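Extracellular solute-binding protein, family 1 (Bifidobacterium longum subsp. infantis, PDB 6FTH) probably binds human milk oligosaccharides outside the cell as the solute-binding component of an ABC transporter. Local coordinates at residues G145-G150 and N427-N432; H154-K159 and W298-S303; K121-A126 and S333-A338. All blocks are in the same frame, centred on the assembly; numbering follows the deposited sequence.

Contact 1: residues G145-G150 and N427-N432; sequences GKSYSG and NLLEAN
At chi1 -176° Leu428 swings its branch away from its own amide nitrogen. Tyr148 has CG anti to its carbonyl carbon, with the ring on the side of its backbone N (chi1 -59°). These two settings bring methyl CD2 of Leu428 to 3.7 Å from Tyr148 CD1. The methyl approaches the ring obliquely, although the CB of Tyr148 points away from the helix. The same methyl, Leu428 CD2, rests 3.9 Å from Ser147 O, so it touches both the ring and the backbone beside it. The far end of Tyr148 is held separately, where its OH bonds to Asp422.

The next residue of the helix, Leu429, brings CG to 3.8 Å from Ser147 OG. Leu429 is exposed.

Residues 145-150 belong to the loop that leaves strand 140-143 and leads to strand 154-158. Those strands lie in different sheets, and the protein belongs to a solute-binding family built of two lobes. The loop is therefore consistent with a crossing between the lobes, with helix 423-432 packed against it.

Polar contact across the two segments runs through one water. The water donates to Ser147 O at 2.8 Å and accepts from Gly150 N at 3.0 Å. The water also accepts from Asn432 ND2 at 2.9 Å. Asn432 ND2 bonds to Thr151 O as well, and Asn432 OD1 bonds to His154 NE2. The amide has partners at both ends, which probably leaves it little freedom to flip. Asn432 ND2 stands 3.5 Å from Gly150 CA. A CB on Gly150 would point at the helix and clash with that nitrogen, so the close approach depends on the missing side chain.

Contact 2: residues H154-K159 and W298-S303; sequences HMFINK and WSQDAS
Phe156 points its ring from the strand at the start of helix 300-304. Phe156 CZ leads, 3.5 Å from Ser299 C. The rim of the ring is turned to the backbone before the helix, and Trp298 C lies in the ring plane at that edge. Gln300 CA lies over one face. The Gln300 side chain bends at chi2 (97°) and passes the ring on a slant, with its amide plane 24° from the ring plane. Gln300 OE1 comes to 3.6 Å from Phe156 CE1, while NE2 makes a weak bond to Tyr311 O. Ser303, one turn along the helix, brings OG to 3.7 Å from Phe156 CE2 at an oblique angle. Replacing Phe156 by alanine is likely to open a gap against Ser299, Gln300 and Ser303 and to leave the Gln300 chain without the ring it lies against.

Strand 154-158 runs antiparallel to both neighbours, 292-297 and 311-313, within a mixed sheet. Helix 300-304 follows strand 292-297 almost at once, and Phe156 fills the angle between sheet and helix. This sheet is probably the core of one lobe of the two-lobed binding protein. Ser299 is the N-cap of the helix: Ser299 OG accepts from Ala302 N at 3.1 Å, with a fairly straight N-H...O angle of 165°.

His154 also points toward the 298-303 segment. His154 ND1 is 3.0 Å from Trp298 O, but the angle is too poor for a hydrogen bond. ND1 is bonded to Gly297 O instead. With an oxygen partner at NE2 too, the ring would suit protonation on both nitrogens. Trp298 starts away from the strand, and its indole NE1 bonds to Asp424.

Contact 3: residues K121-A126 and S333-A338; sequences KEKPDA and SAEFEA
Lys123 and Glu335 form a salt bridge, with Lys123 NZ 2.8 Å from Glu335 OE2. Glu335 OE2 offers its syn lone pair, on the side of the other carboxylate oxygen, to the ammonium group. A water bridges to that other oxygen: it accepts from Lys123 NZ at 3.1 Å and donates to Glu335 OE1 at 2.7 Å. Both charges have further partners. Lys123 NZ makes a second salt bridge to Asp415, and Glu335 OE2 also takes a hydrogen bond with Ser143. The buried lysine is thus set between two acids, which would probably keep it charged.

Phe336 packs beside this pair. Its ring lies between Glu335 CB on one face and Ala126 CB on the opposite face. The Ala126 methyl CB makes a CH-pi contact, 4.0 Å from the Phe336 ring centroid and 16° off the normal. Lys123 CD meets the edge of the ring in its plane, 4.0 Å from Phe336 CE1.

Lys123 is where helix 114-122 gives way to helix 124-130. Strand 336-337 pairs antiparallel with strand 140-143, and this short ladder beside the probable crossing between lobes is consistent with the hinge region of a two-lobed solute-binding protein.

How the contacts relate
Contact 1 lies between the other two, its centre about 14 Å from the centre of each. The centres of contacts 2 and 3 are about 26 Å apart. Contact 1 meets contact 2 where Asn432 OD1 is 2.6 Å from His154 NE2, a probable hydrogen bond. It meets contact 3 where Gly150 O is 2.9 Å from Ala334 N, also a probable hydrogen bond. Contacts 2 and 3 touch only lightly, through Trp298 and Ala334. The row runs from one sheet, through the loop 145-150, to the short ladder. This is consistent with the junction of the two lobes, between which such proteins usually bind their ligand.

Contact 1: residues G145-G150 and N427-N432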
loop_
_atom_site.group_PDB
_atom_site.type_symbol
_atom_site.label_atom_id
_atom_site.label_comp_id
_atom_site.label_asym_id
_atom_site.label_seq_id
_atom_site.Cartn_x
_atom_site.Cartn_y
_atom_site.Cartn_z
ATOM N N GLY A 145 1.296 -6.738 -11.422
ATOM C CA GLY A 145 0.508 -6.772 -12.637
ATOM C C GLY A 145 -0.720 -5.890 -12.604
ATOM O O GLY A 145 -1.103 -5.311 -11.588
ATOM N N LYS A 146 -1.375 -5.866 -13.762
ATOM C CA LYS A 146 -2.411 -4.866 -14.025
ATOM C C LYS A 146 -3.671 -5.036 -13.176
ATOM O O LYS A 146 -4.441 -4.087 -13.049
ATOM C CB LYS A 146 -2.741 -4.849 -15.508
ATOM C CG LYS A 146 -3.358 -6.144 -16.041
ATOM C CD LYS A 146 -3.584 -6.095 -17.560
ATOM C CE LYS A 146 -4.277 -7.320 -18.108
ATOM N NZ LYS A 146 -3.474 -8.550 -18.095
ATOM N N SER A 147 -3.931 -6.203 -12.591
ATOM C CA SER A 147 -5.077 -6.261 -11.689
ATOM C C SER A 147 -4.884 -5.435 -10.439
ATOM O O SER A 147 -5.864 -5.187 -9.721
ATOM C CB SER A 147 -5.399 -7.699 -11.275
ATOM O OG SER A 147 -6.024 -8.384 -12.351
ATOM N N TYR A 148 -3.647 -5.028 -10.144
ATOM C CA TYR A 148 -3.296 -4.288 -8.943
ATOM C C TYR A 148 -2.940 -2.831 -9.221
ATOM O O TYR A 148 -2.397 -2.153 -8.342
ATOM C CB TYR A 148 -2.160 -5.003 -8.216
ATOM C CG TYR A 148 -2.455 -6.424 -7.806
ATOM C CD1 TYR A 148 -2.997 -6.699 -6.560
ATOM C CD2 TYR A 148 -2.127 -7.489 -8.640
ATOM C CE1 TYR A 148 -3.231 -8.004 -6.147
ATOM C CE2 TYR A 148 -2.360 -8.777 -8.252
ATOM C CZ TYR A 148 -2.917 -9.024 -6.992
ATOM O OH TYR A 148 -3.148 -10.307 -6.554
ATOM N N SER A 149 -3.256 -2.327 -10.410
ATOM C CA SER A 149 -2.896 -0.960 -10.739
ATOM C C SER A 149 -3.737 0.082 -10.020
ATOM O O SER A 149 -3.308 1.244 -9.959
ATOM C CB SER A 149 -3.003 -0.715 -12.235
ATOM O OG SER A 149 -4.310 -0.972 -12.704
ATOM N N GLY A 150 -4.909 -0.290 -9.495
ATOM C CA GLY A 150 -5.749 0.621 -8.734
ATOM C C GLY A 150 -5.299 0.749 -7.297
ATOM O O GLY A 150 -4.295 0.175 -6.879
ATOM N N ASN A 427 -10.463 -9.898 -6.694
ATOM C CA ASN A 427 -11.222 -9.164 -5.693
ATOM C C ASN A 427 -10.853 -7.689 -5.710
ATOM O O ASN A 427 -11.731 -6.828 -5.668
ATOM C CB ASN A 427 -10.959 -9.745 -4.313
ATOM C CG ASN A 427 -11.639 -11.108 -4.097
ATOM O OD1 ASN A 427 -12.558 -11.486 -4.811
ATOM N ND2 ASN A 427 -11.195 -11.805 -3.092
ATOM N N LEU A 428 -9.560 -7.381 -5.815
ATOM C CA LEU A 428 -9.150 -5.979 -5.844
ATOM C C LEU A 428 -9.643 -5.282 -7.107
ATOM O O LEU A 428 -10.150 -4.149 -7.052
ATOM C CB LEU A 428 -7.628 -5.873 -5.726
ATOM C CG LEU A 428 -7.186 -4.410 -5.665
ATOM C CD1 LEU A 428 -7.585 -3.787 -4.368
ATOM C CD2 LEU A 428 -5.674 -4.302 -5.882
ATOM N N LEU A 429 -9.498 -5.933 -8.258
ATOM C CA LEU A 429 -10.007 -5.379 -9.508
ATOM C C LEU A 429 -11.481 -5.004 -9.380
ATOM O O LEU A 429 -11.900 -3.898 -9.764
ATOM C CB LEU A 429 -9.848 -6.434 -10.607
ATOM C CG LEU A 429 -9.110 -6.231 -11.930
ATOM C CD1 LEU A 429 -9.770 -7.127 -13.000
ATOM C CD2 LEU A 429 -9.002 -4.800 -12.406
ATOM N N GLU A 430 -12.283 -5.912 -8.816
ATOM C CA GLU A 430 -13.706 -5.657 -8.652
ATOM C C GLU A 430 -13.948 -4.514 -7.674
ATOM O O GLU A 430 -14.795 -3.641 -7.919
ATOM C CB GLU A 430 -14.404 -6.934 -8.178
ATOM C CG GLU A 430 -14.526 -7.962 -9.269
ATOM C CD GLU A 430 -15.421 -7.499 -10.398
ATOM O OE1 GLU A 430 -16.519 -6.970 -10.112
ATOM O OE2 GLU A 430 -15.021 -7.650 -11.572
ATOM N N ALA A 431 -13.212 -4.496 -6.570
ATOM C CA ALA A 431 -13.371 -3.428 -5.591
ATOM C C ALA A 431 -13.005 -2.067 -6.164
ATOM O O ALA A 431 -13.482 -1.047 -5.653
ATOM C CB ALA A 431 -12.519 -3.694 -4.357
ATOM N N ASN A 432 -12.165 -2.025 -7.192
ATOM C CA ASN A 432 -11.764 -0.734 -7.756
ATOM C C ASN A 432 -12.708 -0.218 -8.833
ATOM O O ASN A 432 -12.646 0.972 -9.160
ATOM C CB ASN A 432 -10.319 -0.806 -8.253
ATOM C CG ASN A 432 -9.341 -0.626 -7.107
ATOM O OD1 ASN A 432 -9.647 0.084 -6.137
ATOM N ND2 ASN A 432 -8.174 -1.281 -7.175
HETATM O O HOH W 1 -6.766 -2.579 -9.359
#

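Contact 2: residues H154-K159 and W298-S303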
loop_
_atom_site.group_PDB
_atom_site.type_symbol
_atom_site.label_atom_id
_atom_site.label_comp_id
_atom_site.label_asym_id
_atom_site.label_seq_id
_atom_site.Cartn_x
_atom_site.Cartn_y
_atom_site.Cartn_z
ATOM N N HIS A 154 -10.509 1.494 -0.063
ATOM C CA HIS A 154 -11.907 1.453 -0.479
ATOM C C HIS A 154 -12.820 1.736 0.701
ATOM O O HIS A 154 -12.442 1.542 1.855
ATOM C CB HIS A 154 -12.298 0.086 -1.074
ATOM C CG HIS A 154 -11.276 -0.413 -2.011
ATOM N ND1 HIS A 154 -10.140 -1.060 -1.581
ATOM C CD2 HIS A 154 -11.130 -0.240 -3.346
ATOM C CE1 HIS A 154 -9.358 -1.302 -2.614
ATOM N NE2 HIS A 154 -9.927 -0.803 -3.693
ATOM N N MET A 155 -14.044 2.179 0.396
ATOM C CA MET A 155 -15.084 2.415 1.386
ATOM C C MET A 155 -16.218 1.446 1.086
ATOM O O MET A 155 -16.786 1.477 -0.008
ATOM C CB MET A 155 -15.579 3.859 1.288
ATOM C CG MET A 155 -16.620 4.234 2.313
ATOM S SD MET A 155 -17.071 5.970 2.110
ATOM C CE MET A 155 -18.156 6.235 3.521
ATOM N N PHE A 156 -16.546 0.595 2.052
ATOM C CA PHE A 156 -17.593 -0.409 1.898
ATOM C C PHE A 156 -18.843 -0.025 2.680
ATOM O O PHE A 156 -18.769 0.585 3.752
ATOM C CB PHE A 156 -17.095 -1.771 2.384
ATOM C CG PHE A 156 -15.888 -2.268 1.641
ATOM C CD1 PHE A 156 -15.928 -2.425 0.272
ATOM C CD2 PHE A 156 -14.708 -2.555 2.309
ATOM C CE1 PHE A 156 -14.806 -2.888 -0.430
ATOM C CE2 PHE A 156 -13.590 -3.010 1.617
ATOM C CZ PHE A 156 -13.637 -3.155 0.240
ATOM N N ILE A 157 -20.001 -0.418 2.148
ATOM C CA ILE A 157 -21.265 -0.259 2.859
ATOM C C ILE A 157 -22.070 -1.546 2.745
ATOM O O ILE A 157 -21.957 -2.287 1.762
ATOM C CB ILE A 157 -22.055 0.961 2.362
ATOM C CG1 ILE A 157 -23.193 1.335 3.316
ATOM C CG2 ILE A 157 -22.578 0.754 0.973
ATOM C CD1 ILE A 157 -23.592 2.772 3.152
ATOM N N ASN A 158 -22.877 -1.811 3.774
ATOM C CA ASN A 158 -23.771 -2.969 3.796
ATOM C C ASN A 158 -24.990 -2.623 2.953
ATOM O O ASN A 158 -25.910 -1.930 3.403
ATOM C CB ASN A 158 -24.147 -3.370 5.216
ATOM C CG ASN A 158 -24.839 -4.703 5.226
ATOM O OD1 ASN A 158 -25.705 -4.941 4.375
ATOM N ND2 ASN A 158 -24.404 -5.595 6.089
ATOM N N LYS A 159 -24.951 -3.064 1.689
ATOM C CA LYS A 159 -26.034 -2.841 0.750
ATOM C C LYS A 159 -27.294 -3.623 1.141
ATOM O O LYS A 159 -28.411 -3.163 0.872
ATOM C CB LYS A 159 -25.560 -3.228 -0.660
ATOM C CG LYS A 159 -26.554 -2.914 -1.789
ATOM C CD LYS A 159 -26.932 -1.443 -1.852
ATOM C CE LYS A 159 -27.507 -1.035 -3.198
ATOM N NZ LYS A 159 -28.664 -1.912 -3.600
ATOM N N TRP A 298 -9.644 -3.243 1.942
ATOM C CA TRP A 298 -8.982 -3.715 0.725
ATOM C C TRP A 298 -9.952 -4.372 -0.244
ATOM O O TRP A 298 -9.971 -4.031 -1.431
ATOM C CB TRP A 298 -7.915 -4.739 1.143
ATOM C CG TRP A 298 -7.237 -5.492 0.049
ATOM C CD1 TRP A 298 -7.552 -6.751 -0.394
ATOM C CD2 TRP A 298 -6.112 -5.070 -0.717
ATOM N NE1 TRP A 298 -6.690 -7.130 -1.403
ATOM C CE2 TRP A 298 -5.799 -6.111 -1.619
ATOM C CE3 TRP A 298 -5.339 -3.909 -0.736
ATOM C CZ2 TRP A 298 -4.727 -6.040 -2.503
ATOM C CZ3 TRP A 298 -4.276 -3.841 -1.633
ATOM C CH2 TRP A 298 -3.992 -4.890 -2.502
ATOM N N SER A 299 -10.758 -5.321 0.242
ATOM C CA SER A 299 -11.759 -6.007 -0.577
ATOM C C SER A 299 -12.856 -6.516 0.350
ATOM O O SER A 299 -12.634 -6.681 1.550
ATOM C CB SER A 299 -11.154 -7.179 -1.352
ATOM O OG SER A 299 -10.855 -8.228 -0.457
ATOM N N GLN A 300 -14.040 -6.757 -0.219
ATOM C CA GLN A 300 -15.124 -7.284 0.612
ATOM C C GLN A 300 -14.731 -8.605 1.245
ATOM O O GLN A 300 -15.020 -8.842 2.420
ATOM C CB GLN A 300 -16.426 -7.388 -0.158
ATOM C CG GLN A 300 -16.902 -6.080 -0.727
ATOM C CD GLN A 300 -16.505 -5.931 -2.176
ATOM O OE1 GLN A 300 -15.321 -5.836 -2.504
ATOM N NE2 GLN A 300 -17.497 -5.921 -3.068
ATOM N N ASP A 301 -14.030 -9.469 0.507
ATOM C CA ASP A 301 -13.631 -10.740 1.100
ATOM C C ASP A 301 -12.697 -10.534 2.280
ATOM O O ASP A 301 -12.863 -11.157 3.334
ATOM C CB ASP A 301 -12.972 -11.650 0.063
ATOM C CG ASP A 301 -12.678 -13.031 0.632
ATOM O OD1 ASP A 301 -13.608 -13.873 0.674
ATOM O OD2 ASP A 301 -11.542 -13.255 1.087
ATOM N N ALA A 302 -11.676 -9.687 2.122
ATOM C CA ALA A 302 -10.710 -9.504 3.195
ATOM C C ALA A 302 -11.358 -8.860 4.413
ATOM O O ALA A 302 -11.015 -9.191 5.552
ATOM C CB ALA A 302 -9.542 -8.641 2.720
ATOM N N SER A 303 -12.278 -7.915 4.193
ATOM C CA SER A 303 -12.907 -7.200 5.304
ATOM C C SER A 303 -13.992 -8.028 5.997
ATOM O O SER A 303 -14.163 -7.926 7.219
ATOM C CB SER A 303 -13.521 -5.895 4.800
ATOM O OG SER A 303 -12.506 -4.910 4.651
#

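Contact 3: residues K121-A126 and S333-A338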
loop_
_atom_site.group_PDB
_atom_site.type_symbol
_atom_site.label_atom_id
_atom_site.label_comp_id
_atom_site.label_asym_id
_atom_site.label_seq_id
_atom_site.Cartn_x
_atom_site.Cartn_y
_atom_site.Cartn_z
ATOM N N LYS A 121 10.573 -0.955 -20.182
ATOM C CA LYS A 121 9.952 -0.495 -21.423
ATOM C C LYS A 121 8.437 -0.503 -21.310
ATOM O O LYS A 121 7.764 0.464 -21.689
ATOM C CB LYS A 121 10.363 -1.387 -22.595
ATOM C CG LYS A 121 9.709 -0.970 -23.948
ATOM C CD LYS A 121 10.145 -1.866 -25.105
ATOM C CE LYS A 121 9.707 -1.305 -26.475
ATOM N NZ LYS A 121 8.245 -1.046 -26.542
ATOM N N GLU A 122 7.874 -1.615 -20.805
ATOM C CA GLU A 122 6.430 -1.750 -20.703
ATOM C C GLU A 122 5.849 -0.955 -19.545
ATOM O O GLU A 122 4.694 -0.523 -19.620
ATOM C CB GLU A 122 6.059 -3.236 -20.580
ATOM C CG GLU A 122 6.529 -4.091 -21.777
ATOM C CD GLU A 122 5.906 -5.499 -21.864
ATOM O OE1 GLU A 122 4.804 -5.721 -21.314
ATOM O OE2 GLU A 122 6.527 -6.382 -22.502
ATOM N N LYS A 123 6.616 -0.767 -18.463
ATOM C CA LYS A 123 6.157 -0.073 -17.260
ATOM C C LYS A 123 7.179 0.981 -16.836
ATOM O O LYS A 123 7.852 0.838 -15.807
ATOM C CB LYS A 123 5.906 -1.091 -16.148
ATOM C CG LYS A 123 4.823 -2.103 -16.556
ATOM C CD LYS A 123 4.520 -3.135 -15.487
ATOM C CE LYS A 123 3.375 -4.043 -15.940
ATOM N NZ LYS A 123 2.078 -3.330 -15.919
ATOM N N PRO A 124 7.284 2.083 -17.588
ATOM C CA PRO A 124 8.322 3.086 -17.292
ATOM C C PRO A 124 8.261 3.683 -15.897
ATOM O O PRO A 124 9.304 4.099 -15.371
ATOM C CB PRO A 124 8.096 4.153 -18.373
ATOM C CG PRO A 124 6.716 3.906 -18.902
ATOM C CD PRO A 124 6.499 2.430 -18.778
ATOM N N ASP A 125 7.082 3.747 -15.273
ATOM C CA ASP A 125 6.976 4.344 -13.953
ATOM C C ASP A 125 7.583 3.446 -12.896
ATOM O O ASP A 125 7.878 3.918 -11.792
ATOM C CB ASP A 125 5.513 4.638 -13.595
ATOM C CG ASP A 125 5.014 5.947 -14.182
ATOM O OD1 ASP A 125 5.768 6.594 -14.942
ATOM O OD2 ASP A 125 3.867 6.328 -13.873
ATOM N N ALA A 126 7.743 2.154 -13.201
ATOM C CA ALA A 126 8.442 1.273 -12.273
ATOM C C ALA A 126 9.913 1.641 -12.208
ATOM O O ALA A 126 10.497 1.695 -11.120
ATOM C CB ALA A 126 8.265 -0.192 -12.686
ATOM N N SER A 333 -1.613 3.190 -6.180
ATOM C CA SER A 333 -1.504 1.990 -6.985
ATOM C C SER A 333 -0.938 0.882 -6.119
ATOM O O SER A 333 0.043 1.093 -5.406
ATOM C CB SER A 333 -0.561 2.229 -8.165
ATOM O OG SER A 333 -0.157 0.989 -8.749
ATOM N N ALA A 334 -1.560 -0.289 -6.187
ATOM C CA ALA A 334 -1.079 -1.449 -5.463
ATOM C C ALA A 334 -0.107 -2.287 -6.283
ATOM O O ALA A 334 0.235 -3.402 -5.870
ATOM C CB ALA A 334 -2.261 -2.319 -5.052
ATOM N N GLU A 335 0.372 -1.784 -7.412
ATOM C CA GLU A 335 1.053 -2.668 -8.350
ATOM C C GLU A 335 2.546 -2.847 -8.044
ATOM O O GLU A 335 3.052 -3.978 -8.119
ATOM C CB GLU A 335 0.872 -2.141 -9.781
ATOM C CG GLU A 335 1.450 -3.080 -10.841
ATOM C CD GLU A 335 1.296 -2.617 -12.244
ATOM O OE1 GLU A 335 0.533 -1.661 -12.512
ATOM O OE2 GLU A 335 1.962 -3.229 -13.098
ATOM N N PHE A 336 3.259 -1.767 -7.697
ATOM C CA PHE A 336 4.714 -1.746 -7.610
ATOM C C PHE A 336 5.216 -1.700 -6.172
ATOM O O PHE A 336 4.610 -1.092 -5.290
ATOM C CB PHE A 336 5.298 -0.503 -8.293
ATOM C CG PHE A 336 4.932 -0.355 -9.743
ATOM C CD1 PHE A 336 4.971 -1.422 -10.614
ATOM C CD2 PHE A 336 4.551 0.870 -10.240
ATOM C CE1 PHE A 336 4.632 -1.265 -11.963
ATOM C CE2 PHE A 336 4.207 1.020 -11.580
ATOM C CZ PHE A 336 4.230 -0.051 -12.427
ATOM N N GLU A 337 6.386 -2.310 -5.966
ATOM C CA GLU A 337 7.153 -2.201 -4.735
ATOM C C GLU A 337 8.587 -1.871 -5.117
ATOM O O GLU A 337 9.071 -2.282 -6.172
ATOM C CB GLU A 337 7.090 -3.510 -3.917
ATOM C CG GLU A 337 5.683 -3.879 -3.442
ATOM C CD GLU A 337 5.150 -2.933 -2.359
ATOM O OE1 GLU A 337 5.951 -2.299 -1.634
ATOM O OE2 GLU A 337 3.913 -2.830 -2.241
ATOM N N ALA A 338 9.272 -1.118 -4.254
ATOM C CA ALA A 338 10.530 -0.478 -4.630
ATOM C C ALA A 338 11.784 -1.119 -4.046
ATOM O O ALA A 338 12.875 -0.588 -4.263
ATOM C CB ALA A 338 10.497 0.982 -4.199
HETATM O O HOH W 2 1.048 -0.602 -14.963
#